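Local structure of oligopeptide ABC transporter OppAIV (Borrelia burgdorferi B31, 4GL8) at residues A[436-441]-A[456-461]; A[330-335]-A[340-345]; A[131-136]-A[141-146]; A[404-407]-A[413-416]; A[261-266]-A[510-515]. The protein probably binds oligopeptides in the periplasm, as the solute-binding component of a peptide ABC transporter, and was crystallised with an unknown peptide bound. One frame throughout, in Å; residues are numbered along the deposited sequence.

Overall arrangement
Contacts 1 and 2 adjoin: their centres lie about 16 Å apart, and Leu438 CD2 packs on Thr334 CG2 at 3.6 Å, while Phe437 packs on Pro335. Helix 471-489 backs both. Contact 4, its centre about 24 Å from that of contact 1, links strand 401-406 to the helix that follows it, and Arg415 in its helix packs on a modified side chain of the bound peptide. Contact 5 joins residues nearly 250 positions apart, through strand 261-263, with its centre about 26 Å from that of contact 4. Contact 3, at the surface, lies across the chain's centre from contact 5, with about 37 Å between their centres.

Contact 1 (A[436-441]-A[456-461]); sequences TFLSIF and SEYDEL
Tyr458 reaches from the first turn of helix 456-466 to Leu438, on helix 435-438, where its hydroxyl donates a short hydrogen bond to the backbone carbonyl of Leu438 (OH to O, 2.6 Å). The oxygen lies at the edge of the phenol ring, near the ring plane. Approach to the carbonyl is well bent, with a C=O...donor angle of 112° and the donor tilted 18° from the carbonyl plane. Leu438 O also accepts from Phe441 N, so two donors grip it. Around the hydroxyl the fit is close: Tyr458 OH has Leu438 CB at 3.3 Å and Phe441 CB at 3.7 Å. With CG anti to the backbone N (chi1 -174°), the tyrosine ring extends away from its own helix and reaches the other segment. A water lies within hydrogen-bonding distance of both segments, 3.0 Å from Phe441 O and 2.9 Å from Asp459 OD1; with more acceptors near than protons, it need not serve both at once. The other carboxylate oxygen, OD2, is bonded to Thr443. Helix 471-489 packs against both sides of the contact, through Leu478 on Leu438 and through Ala481 and Ile485 on Tyr458, while Phe441 meets Phe494 of strand 492-504.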
# COMPACT_ATOMS: atom_id res chain seq x y z
N THR A 436 8.58 -5.33 3.55
CA THR A 436 7.65 -4.71 2.63
C THR A 436 8.13 -3.29 2.33
O THR A 436 8.05 -2.82 1.20
CB THR A 436 6.19 -4.72 3.12
OG1 THR A 436 5.36 -4.17 2.09
CG2 THR A 436 6.03 -3.89 4.35
N PHE A 437 8.69 -2.63 3.33
CA PHE A 437 9.32 -1.31 3.12
C PHE A 437 10.71 -1.33 2.51
O PHE A 437 11.03 -0.52 1.63
CB PHE A 437 9.37 -0.59 4.45
CG PHE A 437 8.03 -0.18 4.92
CD1 PHE A 437 7.27 -1.02 5.73
CD2 PHE A 437 7.49 1.03 4.51
CE1 PHE A 437 6.01 -0.65 6.11
CE2 PHE A 437 6.23 1.42 4.93
CZ PHE A 437 5.49 0.58 5.73
N LEU A 438 11.58 -2.21 2.98
CA LEU A 438 12.96 -2.18 2.51
C LEU A 438 13.06 -2.67 1.07
O LEU A 438 13.93 -2.25 0.30
CB LEU A 438 13.83 -3.01 3.44
CG LEU A 438 13.86 -2.46 4.85
CD1 LEU A 438 14.65 -3.42 5.72
CD2 LEU A 438 14.48 -1.06 4.85
N SER A 439 12.11 -3.49 0.68
CA SER A 439 12.03 -4.00 -0.67
C SER A 439 11.88 -2.95 -1.79
O SER A 439 12.34 -3.18 -2.91
CB SER A 439 10.84 -4.94 -0.77
OG SER A 439 11.03 -5.73 -1.91
N ILE A 440 11.21 -1.82 -1.51
CA ILE A 440 10.96 -0.81 -2.54
C ILE A 440 12.19 -0.03 -2.94
O ILE A 440 12.23 0.59 -3.99
CB ILE A 440 9.79 0.13 -2.19
CG1 ILE A 440 10.13 0.98 -0.96
CG2 ILE A 440 8.55 -0.73 -1.98
CD1 ILE A 440 9.13 2.08 -0.65
N PHE A 441 13.22 -0.11 -2.11
CA PHE A 441 14.53 0.45 -2.45
C PHE A 441 15.52 -0.55 -3.09
O PHE A 441 16.64 -0.15 -3.43
CB PHE A 441 15.11 1.13 -1.19
CG PHE A 441 14.34 2.37 -0.76
CD1 PHE A 441 14.62 3.59 -1.31
CD2 PHE A 441 13.33 2.28 0.16
CE1 PHE A 441 13.93 4.72 -0.93
CE2 PHE A 441 12.62 3.39 0.53
CZ PHE A 441 12.90 4.61 -0.04
N SER A 456 24.23 -1.75 -4.84
CA SER A 456 24.38 -3.19 -4.88
C SER A 456 24.68 -3.79 -3.49
O SER A 456 24.24 -4.89 -3.20
CB SER A 456 25.43 -3.59 -5.93
OG SER A 456 26.70 -3.23 -5.47
N GLU A 457 25.36 -3.05 -2.62
CA GLU A 457 25.56 -3.52 -1.26
C GLU A 457 24.22 -3.70 -0.52
O GLU A 457 24.00 -4.73 0.13
CB GLU A 457 26.50 -2.62 -0.45
CG GLU A 457 26.36 -2.93 1.05
CD GLU A 457 27.33 -2.17 1.96
OE1 GLU A 457 27.78 -1.05 1.63
OE2 GLU A 457 27.64 -2.74 3.04
N TYR A 458 23.34 -2.70 -0.61
CA TYR A 458 21.95 -2.80 -0.15
C TYR A 458 21.20 -4.02 -0.72
O TYR A 458 20.64 -4.83 0.04
CB TYR A 458 21.18 -1.51 -0.47
CG TYR A 458 19.78 -1.44 0.09
CD1 TYR A 458 18.68 -1.84 -0.67
CD2 TYR A 458 19.54 -0.93 1.34
CE1 TYR A 458 17.39 -1.76 -0.18
CE2 TYR A 458 18.25 -0.83 1.84
CZ TYR A 458 17.18 -1.25 1.07
OH TYR A 458 15.90 -1.17 1.57
N ASP A 459 21.17 -4.13 -2.05
CA ASP A 459 20.53 -5.28 -2.71
C ASP A 459 21.04 -6.60 -2.11
O ASP A 459 20.24 -7.48 -1.78
CB ASP A 459 20.81 -5.26 -4.22
CG ASP A 459 20.08 -4.12 -4.96
OD1 ASP A 459 19.15 -3.48 -4.40
OD2 ASP A 459 20.44 -3.88 -6.12
N GLU A 460 22.36 -6.71 -1.94
CA GLU A 460 22.98 -7.93 -1.43
C GLU A 460 22.64 -8.17 0.04
O GLU A 460 22.50 -9.31 0.44
CB GLU A 460 24.51 -7.92 -1.67
CG GLU A 460 24.86 -8.21 -3.13
CD GLU A 460 26.33 -7.98 -3.49
OE1 GLU A 460 27.23 -8.44 -2.73
OE2 GLU A 460 26.58 -7.37 -4.57
N LEU A 461 22.49 -7.13 0.84
CA LEU A 461 22.05 -7.35 2.22
C LEU A 461 20.64 -7.92 2.22
O LEU A 461 20.34 -8.82 3.01
CB LEU A 461 22.15 -6.07 3.05
CG LEU A 461 23.59 -5.68 3.44
CD1 LEU A 461 23.62 -4.26 3.95
CD2 LEU A 461 24.19 -6.61 4.51
O HOH W 1 19.50 -0.61 -4.28

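Contact 2 (A[330-335]-A[340-345]); sequences TRRATP and YSYKSN
Residues 330-335 and 340-345 run antiparallel without forming a strand pair, Arg332 and Ser344 CA atoms 7.8 Å apart, in the long connection between strand 328-329 and helix 351-361. An ST turn opens the first segment, Thr330 OG1 accepting from Arg332 N. The main feature is a stack of the Arg332 guanidinium flat on the Tyr342 ring, centres 4.1 Å apart and planes at 14°. Arg332 CZ sits 3.5 Å from Tyr342 CE1, and NH1 lies over the same ring face toward its rim. Bends at chi2 and chi3 fold the arginine chain so that its flat end turns onto the tyrosine. Tyr340 stands almost perpendicular to the guanidinium, the planes 85° apart, with CE2 3.6 Å from Arg332 NH2. Salt bridges to Asp336 through NH1 and to Glu482 through NE fix the rotation of the cation from outside the segments. Glu482 also accepts from the hydroxyls of both Tyr340 and Tyr342, so one carboxylate gathers the arginine and both phenols and ties them to helix 471-489. In the guanidinium plane, Arg332 NH2 donates to Thr334 OG1 at 2.9 Å, and that hydroxyl in turn donates a hydrogen bond to Pro335 O.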
# COMPACT_ATOMS: atom_id res chain seq x y z
N THR A 330 10.22 10.96 11.97
CA THR A 330 11.28 9.94 11.90
C THR A 330 12.25 10.12 10.71
O THR A 330 11.91 10.70 9.68
CB THR A 330 10.72 8.49 11.87
OG1 THR A 330 11.73 7.57 12.24
CG2 THR A 330 10.24 8.10 10.48
N ARG A 331 13.46 9.61 10.88
CA ARG A 331 14.42 9.47 9.81
C ARG A 331 14.38 8.03 9.27
O ARG A 331 15.05 7.72 8.27
CB ARG A 331 15.80 9.80 10.32
CG ARG A 331 16.01 11.27 10.60
CD ARG A 331 16.52 11.97 9.36
NE ARG A 331 17.71 11.30 8.85
CZ ARG A 331 18.93 11.40 9.40
NH1 ARG A 331 19.14 12.16 10.46
NH2 ARG A 331 19.94 10.72 8.87
N ARG A 332 13.59 7.18 9.93
CA ARG A 332 13.46 5.77 9.56
C ARG A 332 12.67 5.56 8.29
O ARG A 332 11.78 6.35 7.94
CB ARG A 332 12.79 4.94 10.68
CG ARG A 332 13.61 4.79 11.98
CD ARG A 332 14.52 3.57 12.00
NE ARG A 332 13.74 2.38 11.72
CZ ARG A 332 13.05 1.67 12.61
NH1 ARG A 332 13.08 1.95 13.91
NH2 ARG A 332 12.34 0.63 12.21
N ALA A 333 12.99 4.45 7.63
CA ALA A 333 12.30 4.00 6.41
C ALA A 333 11.21 2.95 6.67
O ALA A 333 10.40 2.66 5.80
CB ALA A 333 13.34 3.44 5.45
N THR A 334 11.23 2.32 7.84
CA THR A 334 10.24 1.30 8.17
C THR A 334 9.57 1.62 9.50
O THR A 334 10.17 2.25 10.36
CB THR A 334 10.88 -0.09 8.33
OG1 THR A 334 11.60 -0.13 9.55
CG2 THR A 334 11.86 -0.41 7.18
N PRO A 335 8.32 1.18 9.68
CA PRO A 335 7.78 1.17 11.02
C PRO A 335 8.53 0.12 11.85
O PRO A 335 9.31 -0.66 11.29
CB PRO A 335 6.33 0.74 10.83
CG PRO A 335 6.06 0.82 9.37
CD PRO A 335 7.37 0.66 8.69
N TYR A 340 11.46 -6.32 14.83
CA TYR A 340 12.27 -5.30 14.18
C TYR A 340 11.98 -3.93 14.77
O TYR A 340 11.18 -3.16 14.27
CB TYR A 340 12.04 -5.30 12.67
CG TYR A 340 13.04 -4.46 11.91
CD1 TYR A 340 14.33 -4.93 11.70
CD2 TYR A 340 12.71 -3.19 11.43
CE1 TYR A 340 15.27 -4.17 11.04
CE2 TYR A 340 13.66 -2.41 10.77
CZ TYR A 340 14.93 -2.93 10.57
OH TYR A 340 15.89 -2.21 9.93
N SER A 341 12.64 -3.62 15.87
CA SER A 341 12.39 -2.37 16.57
C SER A 341 13.63 -1.94 17.29
O SER A 341 14.38 -2.75 17.80
CB SER A 341 11.26 -2.53 17.57
OG SER A 341 11.41 -3.76 18.25
N TYR A 342 13.83 -0.63 17.32
CA TYR A 342 15.04 -0.03 17.85
C TYR A 342 14.89 1.50 17.75
O TYR A 342 14.02 2.02 17.04
CB TYR A 342 16.29 -0.52 17.10
CG TYR A 342 16.41 -0.07 15.64
CD1 TYR A 342 15.71 -0.69 14.62
CD2 TYR A 342 17.25 0.99 15.30
CE1 TYR A 342 15.86 -0.28 13.28
CE2 TYR A 342 17.40 1.41 13.99
CZ TYR A 342 16.71 0.78 12.98
OH TYR A 342 16.90 1.26 11.70
N LYS A 343 15.72 2.19 18.49
CA LYS A 343 15.67 3.62 18.57
C LYS A 343 16.89 4.12 17.82
O LYS A 343 18.01 3.85 18.22
CB LYS A 343 15.71 4.04 20.05
N SER A 344 16.69 4.79 16.69
CA SER A 344 17.84 5.42 16.03
C SER A 344 18.14 6.72 16.79
O SER A 344 17.22 7.40 17.28
CB SER A 344 17.58 5.65 14.54
OG SER A 344 16.51 6.55 14.32
N ASN A 345 19.42 7.06 16.92
CA ASN A 345 19.83 8.30 17.57
C ASN A 345 19.76 9.51 16.62
O ASN A 345 20.30 10.57 16.94
CB ASN A 345 21.26 8.17 18.13
O HOH W 2 14.03 8.77 13.52

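Contact 3 (A[131-136]-A[141-146]); sequences MIKSVI and EYFDGK
Lys133 NZ is held over the face of the Phe143 ring, 4.1 Å from its centroid and 29° off the ring normal, in a cation-pi interaction, and it is also hydrogen-bonded to Asn130 one turn earlier in helix 129-135. The nearest ring carbon to the ammonium is Phe143 CE1, at 3.7 Å. The aliphatic part of the lysine shares the face: CD lies 4.2 Å from the centroid, closer to the normal than NZ, and makes a CH-pi contact near CG, while CE passes CD1 at 3.8 Å. The lysine thus crosses the ring obliquely, running from the CG end toward CE1. A single bend, at chi3 (58°), turns the otherwise extended chain along the ring. On the other side of the contact, Phe143 directs CG anti to its backbone N (chi1 170°), which presents the ring to the lysine. Asp144 OD1 lies at the edge of that ring, 5.1 Å from Lys133 NZ, too far for a salt bridge but probably a mild electrostatic attraction. Just beyond, helix 139-143 closes in a Schellman motif: Gly145, with positive phi, donates to Tyr142 O, and Lys146 N bonds back to Glu141 O. The whole is a surface cation-pi pairing between consecutive short helices, the second ended by a glycine-dependent Schellman cap.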
# COMPACT_ATOMS: atom_id res chain seq x y z
N MET A 131 6.89 -9.14 -6.38
CA MET A 131 6.50 -9.74 -5.11
C MET A 131 6.24 -11.26 -5.25
O MET A 131 6.70 -12.05 -4.41
CB MET A 131 5.28 -9.03 -4.58
CG MET A 131 4.76 -9.61 -3.28
SD MET A 131 3.58 -8.50 -2.51
CE MET A 131 4.67 -7.16 -2.11
N ILE A 132 5.56 -11.68 -6.31
CA ILE A 132 5.37 -13.09 -6.57
C ILE A 132 6.69 -13.82 -6.89
O ILE A 132 6.92 -14.90 -6.38
CB ILE A 132 4.40 -13.35 -7.74
CG1 ILE A 132 3.09 -12.62 -7.54
CG2 ILE A 132 4.09 -14.83 -7.85
CD1 ILE A 132 2.47 -12.91 -6.18
N LYS A 133 7.51 -13.23 -7.75
CA LYS A 133 8.78 -13.81 -8.18
C LYS A 133 9.80 -13.99 -7.06
O LYS A 133 10.58 -14.94 -7.06
CB LYS A 133 9.41 -12.94 -9.28
CG LYS A 133 8.59 -12.92 -10.56
CD LYS A 133 8.85 -11.71 -11.46
CE LYS A 133 10.29 -11.58 -11.87
NZ LYS A 133 10.53 -10.24 -12.48
N SER A 134 9.80 -13.09 -6.10
CA SER A 134 10.73 -13.18 -4.99
C SER A 134 10.32 -14.24 -3.96
O SER A 134 11.13 -14.62 -3.15
CB SER A 134 10.92 -11.80 -4.31
OG SER A 134 9.75 -11.41 -3.60
N VAL A 135 9.08 -14.73 -4.02
CA VAL A 135 8.52 -15.62 -3.00
C VAL A 135 8.43 -17.07 -3.47
O VAL A 135 8.90 -18.00 -2.80
CB VAL A 135 7.12 -15.11 -2.60
CG1 VAL A 135 6.28 -16.14 -1.91
CG2 VAL A 135 7.25 -13.89 -1.72
N ILE A 136 7.81 -17.27 -4.62
CA ILE A 136 7.42 -18.59 -5.07
C ILE A 136 8.52 -19.27 -5.91
O ILE A 136 9.17 -18.62 -6.76
CB ILE A 136 6.09 -18.49 -5.83
CG1 ILE A 136 4.99 -18.12 -4.84
CG2 ILE A 136 5.76 -19.77 -6.54
CD1 ILE A 136 3.65 -17.92 -5.51
N GLU A 141 11.83 -17.82 -12.94
CA GLU A 141 12.28 -18.56 -14.08
C GLU A 141 11.12 -18.79 -15.01
O GLU A 141 11.24 -18.62 -16.22
CB GLU A 141 12.86 -19.90 -13.63
CG GLU A 141 14.22 -19.78 -12.97
CD GLU A 141 14.20 -19.51 -11.47
OE1 GLU A 141 13.14 -19.17 -10.88
OE2 GLU A 141 15.29 -19.62 -10.89
N TYR A 142 9.97 -19.15 -14.46
CA TYR A 142 8.78 -19.23 -15.27
C TYR A 142 8.49 -17.90 -16.03
O TYR A 142 8.24 -17.92 -17.21
CB TYR A 142 7.57 -19.63 -14.41
CG TYR A 142 6.31 -19.64 -15.23
CD1 TYR A 142 6.07 -20.66 -16.12
CD2 TYR A 142 5.38 -18.61 -15.12
CE1 TYR A 142 4.92 -20.68 -16.89
CE2 TYR A 142 4.23 -18.61 -15.87
CZ TYR A 142 4.00 -19.65 -16.74
OH TYR A 142 2.89 -19.66 -17.51
N PHE A 143 8.53 -16.78 -15.32
CA PHE A 143 8.23 -15.45 -15.87
C PHE A 143 9.16 -15.06 -17.00
O PHE A 143 8.73 -14.45 -17.99
CB PHE A 143 8.32 -14.40 -14.73
CG PHE A 143 8.27 -12.95 -15.19
CD1 PHE A 143 9.44 -12.27 -15.51
CD2 PHE A 143 7.07 -12.27 -15.26
CE1 PHE A 143 9.41 -10.95 -15.92
CE2 PHE A 143 7.02 -10.94 -15.65
CZ PHE A 143 8.18 -10.27 -15.98
N ASP A 144 10.44 -15.42 -16.83
CA ASP A 144 11.48 -15.17 -17.82
C ASP A 144 11.46 -16.17 -18.95
O ASP A 144 12.30 -16.10 -19.82
CB ASP A 144 12.87 -15.27 -17.18
CG ASP A 144 13.18 -14.13 -16.24
OD1 ASP A 144 12.44 -13.12 -16.24
OD2 ASP A 144 14.17 -14.26 -15.49
N GLY A 145 10.56 -17.15 -18.93
CA GLY A 145 10.51 -18.14 -20.00
C GLY A 145 11.52 -19.27 -19.90
O GLY A 145 11.82 -19.91 -20.91
N LYS A 146 12.02 -19.54 -18.69
CA LYS A 146 13.04 -20.56 -18.48
C LYS A 146 12.55 -21.84 -17.81
O LYS A 146 13.24 -22.85 -17.85
CB LYS A 146 14.22 -19.97 -17.69
CG LYS A 146 14.79 -18.72 -18.35
CD LYS A 146 16.26 -18.50 -18.06
CE LYS A 146 16.50 -17.98 -16.65
NZ LYS A 146 17.60 -16.98 -16.63

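Contact 4 (A[404-407]-A[413-416]); sequences ENEE and NSRV
Glu406 sends its side chain across to Ser414, and the meeting is made almost wholly by its carboxylate. CB points toward helix 408-417, and CG lies anti to the carbonyl carbon (chi1 -70°); from there the chain runs straight out, with chi2 at -178°, carrying the acid group to the serine. CD comes within 3.3 Å of Ser414 OG. At the tip, OE1 accepts a hydrogen bond from that hydroxyl, 2.6 Å from OE1 to OG, through the syn lone pair, the one on the side of the other oxygen. The serine therefore sits toward the mouth of the carboxylate, and OE2 is 3.2 Å from the same OG. The second oxygen, OE2, forms a salt bridge with Lys375 of strand 372-377, so serine and lysine together fix the rotation of the acid; the nearby cation would be expected to favour its ionised form. Thr410 O, one turn back in the serine's own helix, is a second acceptor within reach of the same proton. Glu407, the residue after the strand, takes the N-cap position of helix 408-417, its side chain capping Ser409 N. Strand 401-406 leads directly into that helix and pairs in parallel with strand 372-377, while Ser414 packs on Ile423 of strand 422-428.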
# COMPACT_ATOMS: atom_id res chain seq x y z
N GLU A 404 2.91 21.08 -7.78
CA GLU A 404 2.09 20.60 -8.86
C GLU A 404 1.28 19.38 -8.43
O GLU A 404 1.85 18.35 -8.02
CB GLU A 404 2.99 20.22 -10.02
CG GLU A 404 2.21 19.80 -11.24
CD GLU A 404 3.02 19.95 -12.51
OE1 GLU A 404 3.31 18.92 -13.13
OE2 GLU A 404 3.37 21.09 -12.87
N ASN A 405 -0.04 19.49 -8.52
CA ASN A 405 -0.91 18.36 -8.18
C ASN A 405 -1.25 17.49 -9.40
O ASN A 405 -1.32 17.98 -10.53
CB ASN A 405 -2.19 18.83 -7.51
CG ASN A 405 -3.12 19.50 -8.47
OD1 ASN A 405 -2.84 20.58 -8.93
ND2 ASN A 405 -4.21 18.85 -8.81
N GLU A 406 -1.45 16.21 -9.14
CA GLU A 406 -1.96 15.28 -10.14
C GLU A 406 -3.10 14.44 -9.55
O GLU A 406 -3.09 14.08 -8.38
CB GLU A 406 -0.83 14.36 -10.64
CG GLU A 406 0.22 15.06 -11.51
CD GLU A 406 1.30 14.14 -12.04
OE1 GLU A 406 1.59 13.06 -11.47
OE2 GLU A 406 1.90 14.50 -13.07
N GLU A 407 -4.08 14.16 -10.39
CA GLU A 407 -5.14 13.24 -10.04
C GLU A 407 -4.51 11.86 -9.78
O GLU A 407 -3.49 11.51 -10.38
CB GLU A 407 -6.17 13.16 -11.18
CG GLU A 407 -7.49 12.46 -10.82
CD GLU A 407 -7.47 10.93 -10.95
OE1 GLU A 407 -6.70 10.36 -11.77
OE2 GLU A 407 -8.24 10.27 -10.20
N ASN A 413 0.93 6.84 -12.09
CA ASN A 413 1.68 6.69 -13.33
C ASN A 413 3.00 7.44 -13.24
O ASN A 413 4.00 6.96 -13.70
CB ASN A 413 0.87 7.19 -14.52
CG ASN A 413 1.68 7.21 -15.78
OD1 ASN A 413 1.71 6.23 -16.50
ND2 ASN A 413 2.39 8.31 -16.04
N SER A 414 3.00 8.61 -12.60
CA SER A 414 4.22 9.40 -12.47
C SER A 414 5.27 8.69 -11.59
O SER A 414 6.45 8.66 -11.93
CB SER A 414 3.92 10.81 -11.92
OG SER A 414 3.17 11.59 -12.83
N ARG A 415 4.82 8.13 -10.47
CA ARG A 415 5.74 7.45 -9.56
C ARG A 415 6.38 6.23 -10.24
O ARG A 415 7.61 6.07 -10.25
CB ARG A 415 5.01 7.07 -8.26
CG ARG A 415 5.12 8.16 -7.22
CD ARG A 415 4.55 7.78 -5.87
NE ARG A 415 5.27 6.70 -5.19
CZ ARG A 415 4.95 6.26 -3.98
NH1 ARG A 415 3.94 6.82 -3.34
NH2 ARG A 415 5.63 5.27 -3.41
N VAL A 416 5.52 5.41 -10.84
CA VAL A 416 5.92 4.18 -11.48
C VAL A 416 6.85 4.39 -12.68
O VAL A 416 7.74 3.60 -12.88
CB VAL A 416 4.67 3.37 -11.87
CG1 VAL A 416 4.97 2.31 -12.91
CG2 VAL A 416 4.06 2.76 -10.63

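Contact 5 (A[261-266]-A[510-515]); sequences AIFKNV and KGWEPN
Two large aromatic side chains, Phe263 and Trp512, lie almost parallel yet barely overlap, although nearly 250 residues separate them along the chain. The phenyl ring and the five-membered ring of the indole have centroids 4.9 Å apart and planes at 23°, so the rings are slid past each other instead of stacked squarely. The touching is done by the tip of the phenylalanine. CZ sits over one indole face toward its rim, 3.5 Å from Trp512 NE1 and 3.6 Å from CE2, while Phe263 CE1 reaches CZ2 of the six-membered ring at 3.9 Å. Seen from the phenyl ring, NE1 approaches obliquely. The tryptophan extends toward the strand because its CG is anti to the backbone N (chi1 174°). Its opposite face is covered within its own segment by Pro514 N, 3.9 Å above the plane, which leaves the indole held between the phenyl tip and the chain that follows it. More rings surround the pair: Phe520 and Tyr502 meet both residues, and Phe504 and Tyr281 meet Trp512. Strand 261-263 pairs with strands 31-35 and 492-504, so this is an aromatic cluster in which the C-terminal segment lays Trp512 against a side chain of a strand flanked on both sides in the solute-binding fold.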
# COMPACT_ATOMS: atom_id res chain seq x y z
N ALA A 261 -19.43 7.59 6.76
CA ALA A 261 -18.02 7.57 7.16
C ALA A 261 -17.12 8.28 6.19
O ALA A 261 -17.43 8.39 5.00
CB ALA A 261 -17.54 6.14 7.33
N ILE A 262 -15.99 8.75 6.70
CA ILE A 262 -14.92 9.31 5.90
C ILE A 262 -13.61 8.67 6.37
O ILE A 262 -13.20 8.84 7.52
CB ILE A 262 -14.84 10.85 6.04
CG1 ILE A 262 -16.12 11.50 5.57
CG2 ILE A 262 -13.71 11.41 5.19
CD1 ILE A 262 -16.14 13.01 5.73
N PHE A 263 -12.94 7.93 5.49
CA PHE A 263 -11.69 7.26 5.85
C PHE A 263 -10.53 8.12 5.38
O PHE A 263 -10.40 8.39 4.20
CB PHE A 263 -11.62 5.86 5.22
CG PHE A 263 -12.51 4.82 5.89
CD1 PHE A 263 -13.43 5.17 6.90
CD2 PHE A 263 -12.43 3.48 5.50
CE1 PHE A 263 -14.21 4.20 7.50
CE2 PHE A 263 -13.22 2.52 6.11
CZ PHE A 263 -14.12 2.87 7.10
N LYS A 264 -9.74 8.59 6.33
CA LYS A 264 -8.47 9.28 6.04
C LYS A 264 -8.65 10.70 5.50
O LYS A 264 -7.96 11.62 5.95
CB LYS A 264 -7.58 8.44 5.10
CG LYS A 264 -7.09 7.12 5.67
CD LYS A 264 -6.45 6.21 4.61
CE LYS A 264 -5.10 6.73 4.11
NZ LYS A 264 -3.92 6.26 4.91
N ASN A 265 -9.60 10.90 4.57
CA ASN A 265 -9.75 12.17 3.86
C ASN A 265 -10.52 13.24 4.66
O ASN A 265 -11.50 13.80 4.18
CB ASN A 265 -10.47 11.91 2.51
CG ASN A 265 -10.51 13.15 1.61
OD1 ASN A 265 -9.55 13.92 1.55
ND2 ASN A 265 -11.64 13.35 0.90
N VAL A 266 -10.07 13.51 5.88
CA VAL A 266 -10.69 14.54 6.73
C VAL A 266 -10.10 15.94 6.50
O VAL A 266 -9.02 16.07 5.95
CB VAL A 266 -10.57 14.18 8.21
CG1 VAL A 266 -11.20 12.82 8.46
CG2 VAL A 266 -9.10 14.19 8.66
N LYS A 510 -22.22 -0.48 13.95
CA LYS A 510 -21.13 -1.13 14.64
C LYS A 510 -20.45 -2.06 13.64
O LYS A 510 -20.90 -2.17 12.49
CB LYS A 510 -21.65 -1.94 15.83
CG LYS A 510 -22.63 -3.06 15.49
CD LYS A 510 -23.01 -3.83 16.75
CE LYS A 510 -24.14 -4.81 16.50
NZ LYS A 510 -24.60 -5.44 17.76
N GLY A 511 -19.39 -2.72 14.09
CA GLY A 511 -18.71 -3.73 13.31
C GLY A 511 -17.52 -3.27 12.51
O GLY A 511 -17.05 -4.01 11.61
N TRP A 512 -17.04 -2.06 12.79
CA TRP A 512 -15.83 -1.50 12.21
C TRP A 512 -14.94 -0.85 13.27
O TRP A 512 -15.41 -0.25 14.22
CB TRP A 512 -16.14 -0.46 11.16
CG TRP A 512 -14.89 0.23 10.65
CD1 TRP A 512 -14.05 -0.21 9.67
CD2 TRP A 512 -14.33 1.46 11.13
NE1 TRP A 512 -13.00 0.65 9.52
CE2 TRP A 512 -13.15 1.69 10.39
CE3 TRP A 512 -14.71 2.38 12.11
CZ2 TRP A 512 -12.34 2.83 10.60
CZ3 TRP A 512 -13.92 3.50 12.32
CH2 TRP A 512 -12.74 3.71 11.56
N GLU A 513 -13.65 -0.93 13.06
CA GLU A 513 -12.66 -0.39 13.98
C GLU A 513 -11.36 -0.14 13.20
O GLU A 513 -11.05 -0.88 12.31
CB GLU A 513 -12.42 -1.47 15.03
CG GLU A 513 -11.94 -0.96 16.34
CD GLU A 513 -11.58 -2.09 17.28
OE1 GLU A 513 -11.46 -3.26 16.81
OE2 GLU A 513 -11.41 -1.80 18.49
N PRO A 514 -10.59 0.90 13.54
CA PRO A 514 -9.24 1.01 12.96
C PRO A 514 -8.34 -0.18 13.30
O PRO A 514 -8.48 -0.80 14.37
CB PRO A 514 -8.66 2.27 13.63
CG PRO A 514 -9.84 3.02 14.17
CD PRO A 514 -10.90 2.01 14.45
N ASN A 515 -7.42 -0.51 12.40
CA ASN A 515 -6.36 -1.44 12.73
C ASN A 515 -5.05 -1.08 12.05
O ASN A 515 -5.02 -0.25 11.16
CB ASN A 515 -6.80 -2.88 12.47
CG ASN A 515 -6.98 -3.20 10.99
OD1 ASN A 515 -6.21 -2.76 10.14
ND2 ASN A 515 -7.99 -4.02 10.69